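Local coordinates for periplasmic binding protein (Veillonella parvula, PDB 4OVK), which probably binds a solute, perhaps an iron complex, outside the cytoplasmic membrane and delivers it to an ABC transporter, at residues K64-S69 / T73-L78; N80-F85 / F94-K99; I234-S237 / S241-P244; D245-D250 / Q255-I260. All coordinates share one frame; numbering follows the deposited sequence.

Contact 1 (K64-S69 / T73-L78); sequences KSYEAS and TLAPDL
The hydroxyl of Y66 donates a hydrogen bond to the backbone carbonyl of A75, with OH 2.7 Å from A75 O. It meets that oxygen at a C=O...donor angle of 134°, tilted from the carbonyl plane. From the opposite face of the plane L78 N reaches the same oxygen in a backbone bond, so two donors grip it. Tyrosine suits the place because its ring carbons pack on L78 while its hydroxyl reaches A75 O: CE1 of Y66 lies 3.6 Å from CB of L78, and CD1 of L78 packs near CD1 and CE1 of the ring. Helix 60-67 is thereby tied to the place where helix 71-74 ends and a 3-10 turn, 76-78, begins; the two are short consecutive helices in the N-terminal lobe of the binding protein. With a phenylalanine here, A75 O would probably be left without one of its two donors. Y66 points at this junction because its CG stands anti to the backbone N (chi1 160°), which throws the long ring out from the helix. Farther out, F71 meets the Y66 ring edge-to-face, and the S69 hydroxyl caps F71 N at the start of helix 71-74.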
loop_
_atom_site.group_PDB
_atom_site.type_symbol
_atom_site.label_atom_id
_atom_site.label_comp_id
_atom_site.label_asym_id
_atom_site.label_seq_id
_atom_site.Cartn_x
_atom_site.Cartn_y
_atom_site.Cartn_z
ATOM N N LYS A 64 -11.959 -2.257 7.866
ATOM C CA LYS A 64 -11.534 -1.141 8.708
ATOM C C LYS A 64 -10.850 -0.059 7.857
ATOM O O LYS A 64 -11.229 1.114 7.904
ATOM C CB LYS A 64 -10.585 -1.623 9.795
ATOM C CG LYS A 64 -10.229 -0.552 10.815
ATOM C CD LYS A 64 -9.011 -0.940 11.637
ATOM C CE LYS A 64 -9.076 -2.385 12.083
ATOM N NZ LYS A 64 -7.794 -2.869 12.669
ATOM N N SER A 65 -9.842 -0.460 7.086
ATOM C CA SER A 65 -9.107 0.473 6.208
ATOM C C SER A 65 -10.025 1.159 5.192
ATOM O O SER A 65 -9.917 2.366 4.969
ATOM C CB SER A 65 -7.955 -0.237 5.498
ATOM O OG SER A 65 -7.302 0.639 4.587
ATOM N N TYR A 66 -10.914 0.382 4.573
ATOM C CA TYR A 66 -11.918 0.913 3.652
ATOM C C TYR A 66 -12.719 2.085 4.255
ATOM O O TYR A 66 -12.911 3.109 3.587
ATOM C CB TYR A 66 -12.834 -0.233 3.204
ATOM C CG TYR A 66 -14.172 0.144 2.648
ATOM C CD1 TYR A 66 -14.334 0.412 1.292
ATOM C CD2 TYR A 66 -15.292 0.205 3.472
ATOM C CE1 TYR A 66 -15.581 0.734 0.771
ATOM C CE2 TYR A 66 -16.536 0.516 2.965
ATOM C CZ TYR A 66 -16.684 0.785 1.619
ATOM O OH TYR A 66 -17.944 1.078 1.147
ATOM N N GLU A 67 -13.160 1.934 5.508
ATOM C CA GLU A 67 -13.997 2.925 6.150
ATOM C C GLU A 67 -13.227 4.232 6.328
ATOM O O GLU A 67 -13.831 5.299 6.350
ATOM C CB GLU A 67 -14.507 2.449 7.522
ATOM C CG GLU A 67 -15.426 1.229 7.518
ATOM C CD GLU A 67 -16.756 1.428 6.816
ATOM O OE1 GLU A 67 -17.150 2.573 6.514
ATOM O OE2 GLU A 67 -17.433 0.411 6.575
ATOM N N ALA A 68 -11.904 4.136 6.451
ATOM C CA ALA A 68 -11.047 5.297 6.753
ATOM C C ALA A 68 -10.463 5.989 5.523
ATOM O O ALA A 68 -9.736 6.978 5.655
ATOM C CB ALA A 68 -9.903 4.858 7.651
ATOM N N SER A 69 -10.751 5.483 4.335
ATOM C CA SER A 69 -10.107 5.998 3.139
ATOM C C SER A 69 -11.100 6.383 2.061
ATOM O O SER A 69 -12.305 6.136 2.176
ATOM C CB SER A 69 -9.128 4.955 2.592
ATOM O OG SER A 69 -9.827 3.895 1.973
ATOM N N THR A 73 -15.674 6.103 -0.705
ATOM C CA THR A 73 -16.336 6.926 -1.718
ATOM C C THR A 73 -16.367 6.248 -3.074
ATOM O O THR A 73 -17.395 6.268 -3.758
ATOM C CB THR A 73 -15.617 8.265 -1.869
ATOM O OG1 THR A 73 -15.642 8.934 -0.613
ATOM C CG2 THR A 73 -16.287 9.133 -2.912
ATOM N N LEU A 74 -15.248 5.637 -3.458
ATOM C CA LEU A 74 -15.167 4.920 -4.730
ATOM C C LEU A 74 -16.101 3.722 -4.801
ATOM O O LEU A 74 -16.614 3.417 -5.864
ATOM C CB LEU A 74 -13.758 4.402 -4.985
ATOM C CG LEU A 74 -12.620 5.404 -4.971
ATOM C CD1 LEU A 74 -11.300 4.686 -5.118
ATOM C CD2 LEU A 74 -12.818 6.418 -6.068
ATOM N N ALA A 75 -16.286 3.038 -3.678
ATOM C CA ALA A 75 -16.951 1.742 -3.660
ATOM C C ALA A 75 -17.966 1.653 -2.515
ATOM O O ALA A 75 -17.783 0.866 -1.585
ATOM C CB ALA A 75 -15.898 0.650 -3.540
ATOM N N PRO A 76 -19.039 2.464 -2.580
ATOM C CA PRO A 76 -20.045 2.478 -1.516
ATOM C C PRO A 76 -20.663 1.099 -1.227
ATOM O O PRO A 76 -21.001 0.811 -0.082
ATOM C CB PRO A 76 -21.098 3.491 -2.021
ATOM C CG PRO A 76 -20.818 3.682 -3.470
ATOM C CD PRO A 76 -19.340 3.465 -3.626
ATOM N N ASP A 77 -20.773 0.241 -2.235
ATOM C CA ASP A 77 -21.424 -1.068 -2.048
ATOM C C ASP A 77 -20.653 -2.031 -1.122
ATOM O O ASP A 77 -21.259 -2.929 -0.534
ATOM C CB ASP A 77 -21.674 -1.756 -3.394
ATOM C CG ASP A 77 -22.616 -0.982 -4.297
ATOM O OD1 ASP A 77 -23.232 0.020 -3.857
ATOM O OD2 ASP A 77 -22.722 -1.379 -5.471
ATOM N N LEU A 78 -19.339 -1.853 -0.979
ATOM C CA LEU A 78 -18.537 -2.726 -0.094
ATOM C C LEU A 78 -18.940 -2.623 1.365
ATOM O O LEU A 78 -18.628 -3.516 2.150
ATOM C CB LEU A 78 -17.033 -2.434 -0.192
ATOM C CG LEU A 78 -16.202 -3.029 -1.301
ATOM C CD1 LEU A 78 -14.740 -2.631 -1.157
ATOM C CD2 LEU A 78 -16.324 -4.538 -1.333
#

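Contact 2 (N80-F85 / F94-K99); sequences NVNSSF and FEEVAK
A carboxylate faces a loop folded round an asparagine side chain: E96, on the first turns of helix 94-100, bends sharply at chi2 (104°) to bring its acid group to N82 and S84. N82 opens an Asx turn in this loop, its OD1 accepting from S84 N at 2.9 Å, the donor standing above the carbonyl plane, and more weakly from F85 N. Asparagine suits this place because its amide has two ends. While OD1 holds the backbone, ND2 turns to E96 and gives a weak hydrogen bond to OE2 at 3.2 Å, bent to 134° at the hydrogen. The two side chains come from opposite directions, and their amide and carboxylate planes stand 57° apart. S84 OG sits close to the acid, 3.2 Å from E96 CD, and the small serine lets the carboxylate approach. The aliphatic part of E96 is used as well, CG lying 3.9 Å from CB of F85. An alanine in place of E96 would probably leave N82 ND2 without this acceptor and open a gap beside F85 CB. Deeper in, F85 and V97 make the apolar half of the contact, and V97 also packs on L118 of helix 112-120. The valine's branching at CB puts CG2 beside its backbone N, from where it reaches F85 CD2 at 3.5 Å.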
loop_
_atom_site.group_PDB
_atom_site.type_symbol
_atom_site.label_atom_id
_atom_site.label_comp_id
_atom_site.label_asym_id
_atom_site.label_seq_id
_atom_site.Cartn_x
_atom_site.Cartn_y
_atom_site.Cartn_z
ATOM N N ASN A 80 -21.612 -3.326 2.581
ATOM C CA ASN A 80 -22.473 -4.458 2.915
ATOM C C ASN A 80 -21.858 -5.812 2.622
ATOM O O ASN A 80 -22.550 -6.823 2.685
ATOM C CB ASN A 80 -23.782 -4.341 2.155
ATOM C CG ASN A 80 -24.439 -3.016 2.382
ATOM O OD1 ASN A 80 -24.657 -2.615 3.521
ATOM N ND2 ASN A 80 -24.723 -2.305 1.303
ATOM N N VAL A 81 -20.572 -5.845 2.313
ATOM C CA VAL A 81 -19.890 -7.112 2.012
ATOM C C VAL A 81 -19.575 -7.863 3.308
ATOM O O VAL A 81 -19.318 -7.260 4.353
ATOM C CB VAL A 81 -18.566 -6.843 1.249
ATOM C CG1 VAL A 81 -17.518 -6.239 2.180
ATOM C CG2 VAL A 81 -18.001 -8.089 0.634
ATOM N N ASN A 82 -19.548 -9.178 3.218
ATOM C CA ASN A 82 -19.100 -10.019 4.321
ATOM C C ASN A 82 -17.649 -9.757 4.683
ATOM O O ASN A 82 -16.792 -9.741 3.805
ATOM C CB ASN A 82 -19.220 -11.476 3.901
ATOM C CG ASN A 82 -18.799 -12.435 4.997
ATOM O OD1 ASN A 82 -17.623 -12.551 5.344
ATOM N ND2 ASN A 82 -19.758 -13.137 5.531
ATOM N N SER A 83 -17.376 -9.528 5.965
ATOM C CA SER A 83 -15.998 -9.488 6.466
ATOM C C SER A 83 -15.760 -10.416 7.664
ATOM O O SER A 83 -14.837 -10.204 8.465
ATOM C CB SER A 83 -15.619 -8.070 6.845
ATOM O OG SER A 83 -16.453 -7.570 7.865
ATOM N N SER A 84 -16.598 -11.436 7.782
ATOM C CA SER A 84 -16.564 -12.345 8.921
ATOM C C SER A 84 -15.925 -13.694 8.608
ATOM O O SER A 84 -15.727 -14.518 9.503
ATOM C CB SER A 84 -17.984 -12.559 9.437
ATOM O OG SER A 84 -18.789 -13.212 8.462
ATOM N N PHE A 85 -15.597 -13.933 7.345
ATOM C CA PHE A 85 -15.221 -15.288 6.910
ATOM C C PHE A 85 -13.775 -15.668 7.247
ATOM O O PHE A 85 -13.393 -16.832 7.106
ATOM C CB PHE A 85 -15.491 -15.446 5.414
ATOM C CG PHE A 85 -14.401 -14.924 4.541
ATOM C CD1 PHE A 85 -14.332 -13.575 4.192
ATOM C CD2 PHE A 85 -13.435 -15.789 4.053
ATOM C CE1 PHE A 85 -13.312 -13.138 3.391
ATOM C CE2 PHE A 85 -12.423 -15.344 3.241
ATOM C CZ PHE A 85 -12.349 -14.019 2.921
ATOM N N PHE A 94 -14.529 -22.049 7.484
ATOM C CA PHE A 94 -14.921 -22.808 6.289
ATOM C C PHE A 94 -16.432 -22.942 6.135
ATOM O O PHE A 94 -16.930 -22.989 5.003
ATOM C CB PHE A 94 -14.249 -24.175 6.265
ATOM C CG PHE A 94 -12.756 -24.106 6.219
ATOM C CD1 PHE A 94 -12.100 -23.767 5.046
ATOM C CD2 PHE A 94 -12.005 -24.369 7.353
ATOM C CE1 PHE A 94 -10.717 -23.694 5.005
ATOM C CE2 PHE A 94 -10.628 -24.306 7.320
ATOM C CZ PHE A 94 -9.980 -23.961 6.144
ATOM N N GLU A 95 -17.161 -23.003 7.251
ATOM C CA GLU A 95 -18.630 -23.009 7.190
ATOM C C GLU A 95 -19.153 -21.726 6.519
ATOM O O GLU A 95 -20.010 -21.782 5.628
ATOM C CB GLU A 95 -19.242 -23.174 8.589
ATOM C CG GLU A 95 -20.763 -23.049 8.621
ATOM C CD GLU A 95 -21.368 -23.374 9.977
ATOM O OE1 GLU A 95 -20.671 -23.214 11.003
ATOM O OE2 GLU A 95 -22.551 -23.781 10.014
ATOM N N GLU A 96 -18.629 -20.580 6.939
ATOM C CA GLU A 96 -19.068 -19.293 6.401
ATOM C C GLU A 96 -18.758 -19.160 4.890
ATOM O O GLU A 96 -19.606 -18.707 4.117
ATOM C CB GLU A 96 -18.426 -18.145 7.202
ATOM C CG GLU A 96 -18.905 -16.739 6.831
ATOM C CD GLU A 96 -19.881 -16.147 7.831
ATOM O OE1 GLU A 96 -19.672 -16.299 9.061
ATOM O OE2 GLU A 96 -20.860 -15.515 7.389
ATOM N N VAL A 97 -17.560 -19.574 4.473
ATOM C CA VAL A 97 -17.159 -19.482 3.058
ATOM C C VAL A 97 -18.027 -20.379 2.191
ATOM O O VAL A 97 -18.384 -20.023 1.070
ATOM C CB VAL A 97 -15.675 -19.866 2.825
ATOM C CG1 VAL A 97 -15.287 -19.661 1.359
ATOM C CG2 VAL A 97 -14.751 -19.058 3.720
ATOM N N ALA A 98 -18.361 -21.547 2.721
ATOM C CA ALA A 98 -19.223 -22.489 2.026
ATOM C C ALA A 98 -20.619 -21.903 1.807
ATOM O O ALA A 98 -21.219 -22.114 0.761
ATOM C CB ALA A 98 -19.300 -23.797 2.807
ATOM N N LYS A 99 -21.121 -21.171 2.797
ATOM C CA LYS A 99 -22.392 -20.453 2.671
ATOM C C LYS A 99 -22.289 -19.322 1.649
ATOM O O LYS A 99 -23.180 -19.159 0.811
ATOM C CB LYS A 99 -22.844 -19.883 4.027
ATOM C CG LYS A 99 -23.410 -20.915 4.993
ATOM C CD LYS A 99 -23.885 -20.289 6.303
ATOM C CE LYS A 99 -22.722 -19.813 7.168
ATOM N NZ LYS A 99 -23.061 -19.772 8.617
#

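Contact 3 (I234-S237 / S241-P244); sequences IILS and SIRP
I242 and L236 meet where the chain leaves strand 233-236, an inner strand of the four-stranded parallel sheet of the C-terminal lobe, and turns back toward helix 244-248. This is the strand-to-helix connection of an alpha/beta domain, and no hydrogen bond joins the two segments across the contact. I242 comes first: its side chain crosses that of L236 at about a right angle, with CD1 4.1 Å from L236 CD2 and the CG2 branch near L236 CB. A beta-branched residue fits here, since one arm covers the base of the leucine while the other reaches its tip. K270 NZ hydrogen-bonds to the I242 carbonyl and to S237 O as well, tying both ends of the connection. R243 contributes backbone, its carbonyl carbon lying 3.4 Å from L236 CD1, while its side chain starts away from the strand. P244 follows, packing also on I335 and N336 of helix 333-336; lacking an N-H, it puts no donor against the leucine methyl. L236 CG lies anti to the carbonyl carbon (chi1 -54°), beside the backbone N, and its methyls divide the work, CD2 going to I242 and CD1 to the R243-P244 peptide. On that second branch CD1 lies 3.5 Å from P244 N and 3.9 Å from P244 CD.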
loop_
_atom_site.group_PDB
_atom_site.type_symbol
_atom_site.label_atom_id
_atom_site.label_comp_id
_atom_site.label_asym_id
_atom_site.label_seq_id
_atom_site.Cartn_x
_atom_site.Cartn_y
_atom_site.Cartn_z
ATOM N N ILE A 234 11.285 13.778 8.340
ATOM C CA ILE A 234 10.583 12.700 9.058
ATOM C C ILE A 234 9.271 12.456 8.324
ATOM O O ILE A 234 8.532 13.401 8.047
ATOM C CB ILE A 234 10.290 13.074 10.531
ATOM C CG1 ILE A 234 11.596 13.264 11.319
ATOM C CG2 ILE A 234 9.421 12.002 11.201
ATOM C CD1 ILE A 234 11.411 13.960 12.664
ATOM N N ILE A 235 9.017 11.198 7.968
ATOM C CA ILE A 235 7.754 10.790 7.392
ATOM C C ILE A 235 7.025 9.983 8.463
ATOM O O ILE A 235 7.623 9.113 9.098
ATOM C CB ILE A 235 7.963 9.950 6.119
ATOM C CG1 ILE A 235 8.710 10.787 5.058
ATOM C CG2 ILE A 235 6.641 9.421 5.592
ATOM C CD1 ILE A 235 9.190 9.963 3.911
ATOM N N LEU A 236 5.752 10.304 8.678
ATOM C CA LEU A 236 4.924 9.635 9.677
ATOM C C LEU A 236 4.019 8.644 8.968
ATOM O O LEU A 236 3.363 8.996 8.007
ATOM C CB LEU A 236 4.065 10.652 10.437
ATOM C CG LEU A 236 4.782 11.832 11.097
ATOM C CD1 LEU A 236 3.778 12.826 11.651
ATOM C CD2 LEU A 236 5.718 11.372 12.194
ATOM N N SER A 237 3.963 7.407 9.461
ATOM C CA SER A 237 3.152 6.391 8.821
ATOM C C SER A 237 1.650 6.547 9.108
ATOM O O SER A 237 1.250 7.321 9.975
ATOM C CB SER A 237 3.622 5.002 9.261
ATOM O OG SER A 237 2.877 4.557 10.370
ATOM N N SER A 241 -2.269 7.335 14.578
ATOM C CA SER A 241 -2.866 8.670 14.422
ATOM C C SER A 241 -1.855 9.819 14.408
ATOM O O SER A 241 -2.246 10.949 14.176
ATOM C CB SER A 241 -3.861 8.943 15.559
ATOM O OG SER A 241 -3.175 9.257 16.784
ATOM N N ILE A 242 -0.578 9.547 14.672
ATOM C CA ILE A 242 0.415 10.608 14.825
ATOM C C ILE A 242 0.425 11.563 13.620
ATOM O O ILE A 242 0.368 11.141 12.462
ATOM C CB ILE A 242 1.813 10.030 15.124
ATOM C CG1 ILE A 242 2.801 11.138 15.517
ATOM C CG2 ILE A 242 2.330 9.217 13.947
ATOM C CD1 ILE A 242 4.148 10.601 15.956
ATOM N N ARG A 243 0.448 12.857 13.909
ATOM C CA ARG A 243 0.472 13.886 12.880
ATOM C C ARG A 243 1.582 14.879 13.172
ATOM O O ARG A 243 2.106 14.883 14.269
ATOM C CB ARG A 243 -0.880 14.586 12.822
ATOM C CG ARG A 243 -1.885 13.733 12.092
ATOM C CD ARG A 243 -3.243 14.365 12.023
ATOM N NE ARG A 243 -4.108 13.534 11.204
ATOM C CZ ARG A 243 -5.345 13.855 10.865
ATOM N NH1 ARG A 243 -5.862 14.999 11.269
ATOM N NH2 ARG A 243 -6.058 13.034 10.105
ATOM N N PRO A 244 1.957 15.714 12.185
ATOM C CA PRO A 244 3.113 16.596 12.404
ATOM C C PRO A 244 3.037 17.526 13.633
ATOM O O PRO A 244 4.033 17.697 14.334
ATOM C CB PRO A 244 3.172 17.403 11.108
ATOM C CG PRO A 244 2.584 16.482 10.080
ATOM C CD PRO A 244 1.446 15.826 10.808
#

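Contact 4 (D245-D250 / Q255-I260); sequences DDIYQD and QNWSNI
With chi1 and chi2 both near -64°, I247 folds CD1 back over the indole of W257, whose own chi2 of 88° turns the ring broadside to meet it. The result is a CH-pi contact: CD1 lies 3.6 Å from the centroid of the five-membered ring, almost on its normal, while I247 CG2 packs on W257 CB. Just beyond, helix 244-248 ends in a Schellman motif with D250, at positive phi, as its C-prime residue. The returning loop is pinned by that aspartate, since D250 OD1 accepts from W257 N through its syn lone pair in a nearly straight bond of 2.9 Å. Aspartate is short enough to stay beside the helix end yet still reach the backbone N-H. Tryptophan suits its place by pairing a broad apolar face with one polar N-H: Q255 OE1 takes that N-H in the plane of the ring, and M223 and I226 of helix 223-229 also pack on the indole. Next to it, N256 makes an Asx turn, and a type I beta turn from W257 to I260 leads to helix 261-264. N256 OD1 is gripped twice by S258, by its backbone N at 3.1 Å and by OG at 2.8 Å, the hydroxyl lying in the carbonyl plane.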
loop_
_atom_site.group_PDB
_atom_site.type_symbol
_atom_site.label_atom_id
_atom_site.label_comp_id
_atom_site.label_asym_id
_atom_site.label_seq_id
_atom_site.Cartn_x
_atom_site.Cartn_y
_atom_site.Cartn_z
ATOM N N ASP A 245 1.882 18.123 13.888
ATOM C CA ASP A 245 1.742 19.008 15.042
ATOM C C ASP A 245 1.968 18.287 16.385
ATOM O O ASP A 245 2.334 18.930 17.371
ATOM C CB ASP A 245 0.395 19.746 15.013
ATOM C CG ASP A 245 0.382 20.928 14.038
ATOM O OD1 ASP A 245 1.450 21.309 13.501
ATOM O OD2 ASP A 245 -0.712 21.491 13.807
ATOM N N ASP A 246 1.799 16.962 16.421
ATOM C CA ASP A 246 2.138 16.175 17.634
ATOM C C ASP A 246 3.636 16.218 17.962
ATOM O O ASP A 246 4.040 16.222 19.136
ATOM C CB ASP A 246 1.702 14.716 17.469
ATOM C CG ASP A 246 0.192 14.572 17.237
ATOM O OD1 ASP A 246 -0.578 15.460 17.700
ATOM O OD2 ASP A 246 -0.223 13.574 16.591
ATOM N N ILE A 247 4.450 16.247 16.914
ATOM C CA ILE A 247 5.895 16.369 17.047
ATOM C C ILE A 247 6.276 17.836 17.299
ATOM O O ILE A 247 7.034 18.131 18.214
ATOM C CB ILE A 247 6.613 15.863 15.770
ATOM C CG1 ILE A 247 6.376 14.366 15.522
ATOM C CG2 ILE A 247 8.103 16.173 15.819
ATOM C CD1 ILE A 247 6.931 13.420 16.560
ATOM N N TYR A 248 5.752 18.751 16.484
ATOM C CA TYR A 248 6.086 20.176 16.621
ATOM C C TYR A 248 5.763 20.736 18.012
ATOM O O TYR A 248 6.505 21.567 18.543
ATOM C CB TYR A 248 5.354 21.016 15.556
ATOM C CG TYR A 248 5.747 20.721 14.116
ATOM C CD1 TYR A 248 7.075 20.491 13.758
ATOM C CD2 TYR A 248 4.789 20.701 13.108
ATOM C CE1 TYR A 248 7.426 20.228 12.443
ATOM C CE2 TYR A 248 5.130 20.442 11.785
ATOM C CZ TYR A 248 6.445 20.205 11.456
ATOM O OH TYR A 248 6.796 19.977 10.147
ATOM N N GLN A 249 4.654 20.280 18.600
ATOM C CA GLN A 249 4.229 20.752 19.919
ATOM C C GLN A 249 4.598 19.801 21.068
ATOM O O GLN A 249 4.099 19.953 22.186
ATOM C CB GLN A 249 2.728 21.005 19.912
ATOM C CG GLN A 249 2.269 21.999 18.856
ATOM C CD GLN A 249 0.854 22.494 19.112
ATOM O OE1 GLN A 249 0.441 22.677 20.264
ATOM N NE2 GLN A 249 0.104 22.717 18.041
ATOM N N ASP A 250 5.475 18.837 20.794
ATOM C CA ASP A 250 5.964 17.876 21.797
ATOM C C ASP A 250 4.838 17.352 22.677
ATOM O O ASP A 250 4.834 17.522 23.894
ATOM C CB ASP A 250 7.109 18.475 22.640
ATOM C CG ASP A 250 8.472 18.318 21.974
ATOM O OD1 ASP A 250 8.849 17.173 21.597
ATOM O OD2 ASP A 250 9.173 19.342 21.836
ATOM N N GLN A 255 9.484 12.076 25.165
ATOM C CA GLN A 255 10.187 12.382 23.919
ATOM C C GLN A 255 10.340 13.874 23.766
ATOM O O GLN A 255 9.407 14.633 23.994
ATOM C CB GLN A 255 9.431 11.809 22.709
ATOM C CG GLN A 255 9.192 10.307 22.790
ATOM C CD GLN A 255 8.210 9.794 21.752
ATOM O OE1 GLN A 255 8.129 10.305 20.635
ATOM N NE2 GLN A 255 7.456 8.766 22.121
ATOM N N ASN A 256 11.539 14.284 23.389
ATOM C CA ASN A 256 11.835 15.668 23.103
ATOM C C ASN A 256 12.368 15.751 21.673
ATOM O O ASN A 256 13.525 15.423 21.399
ATOM C CB ASN A 256 12.848 16.213 24.111
ATOM C CG ASN A 256 13.100 17.701 23.947
ATOM O OD1 ASN A 256 12.637 18.331 22.994
ATOM N ND2 ASN A 256 13.847 18.267 24.879
ATOM N N TRP A 257 11.494 16.184 20.776
ATOM C CA TRP A 257 11.798 16.298 19.355
ATOM C C TRP A 257 12.319 17.696 18.977
ATOM O O TRP A 257 12.714 17.901 17.842
ATOM C CB TRP A 257 10.535 15.967 18.543
ATOM C CG TRP A 257 10.169 14.516 18.614
ATOM C CD1 TRP A 257 9.385 13.912 19.550
ATOM C CD2 TRP A 257 10.595 13.486 17.720
ATOM N NE1 TRP A 257 9.293 12.563 19.296
ATOM C CE2 TRP A 257 10.028 12.273 18.180
ATOM C CE3 TRP A 257 11.399 13.466 16.576
ATOM C CZ2 TRP A 257 10.234 11.052 17.526
ATOM C CZ3 TRP A 257 11.610 12.245 15.927
ATOM C CH2 TRP A 257 11.025 11.059 16.402
ATOM N N SER A 258 12.342 18.636 19.927
ATOM C CA SER A 258 12.496 20.074 19.601
ATOM C C SER A 258 13.819 20.487 18.944
ATOM O O SER A 258 13.871 21.507 18.254
ATOM C CB SER A 258 12.252 20.943 20.842
ATOM O OG SER A 258 13.271 20.766 21.812
ATOM N N ASN A 259 14.874 19.705 19.159
ATOM C CA ASN A 259 16.202 20.035 18.648
ATOM C C ASN A 259 16.607 19.220 17.412
ATOM O O ASN A 259 17.758 19.291 16.973
ATOM C CB ASN A 259 17.232 19.849 19.765
ATOM C CG ASN A 259 17.028 20.820 20.913
ATOM O OD1 ASN A 259 16.790 22.014 20.701
ATOM N ND2 ASN A 259 17.122 20.314 22.139
ATOM N N ILE A 260 15.663 18.465 16.847
ATOM C CA ILE A 260 15.921 17.656 15.652
ATOM C C ILE A 260 15.776 18.549 14.419
ATOM O O ILE A 260 14.820 19.324 14.331
ATOM C CB ILE A 260 14.937 16.468 15.549
ATOM C CG1 ILE A 260 15.068 15.542 16.764
ATOM C CG2 ILE A 260 15.138 15.703 14.239
ATOM C CD1 ILE A 260 16.235 14.596 16.714
#

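How the contacts relate
The four contacts fall into two pairs, one in each lobe of the bilobed binding protein. Contacts 1 and 2 follow one another along the chain, their centres 18 Å apart, with A75 and L78 of the first shortly preceding the loop of the second; apart from adjoining in sequence they do not touch. Contacts 3 and 4, centres 11 Å apart, touch through apolar side chains: I242 CD1 lies 4.0 Å from I247 CD1, and I234 CD1 lies 3.7 Å from W257 CZ3. Between the lobes, contacts 1 and 3 have nearest atoms about 8 Å apart, whereas contacts 2 and 4 lie farthest apart, centres 45 Å. In this family the solute is usually held between the lobes.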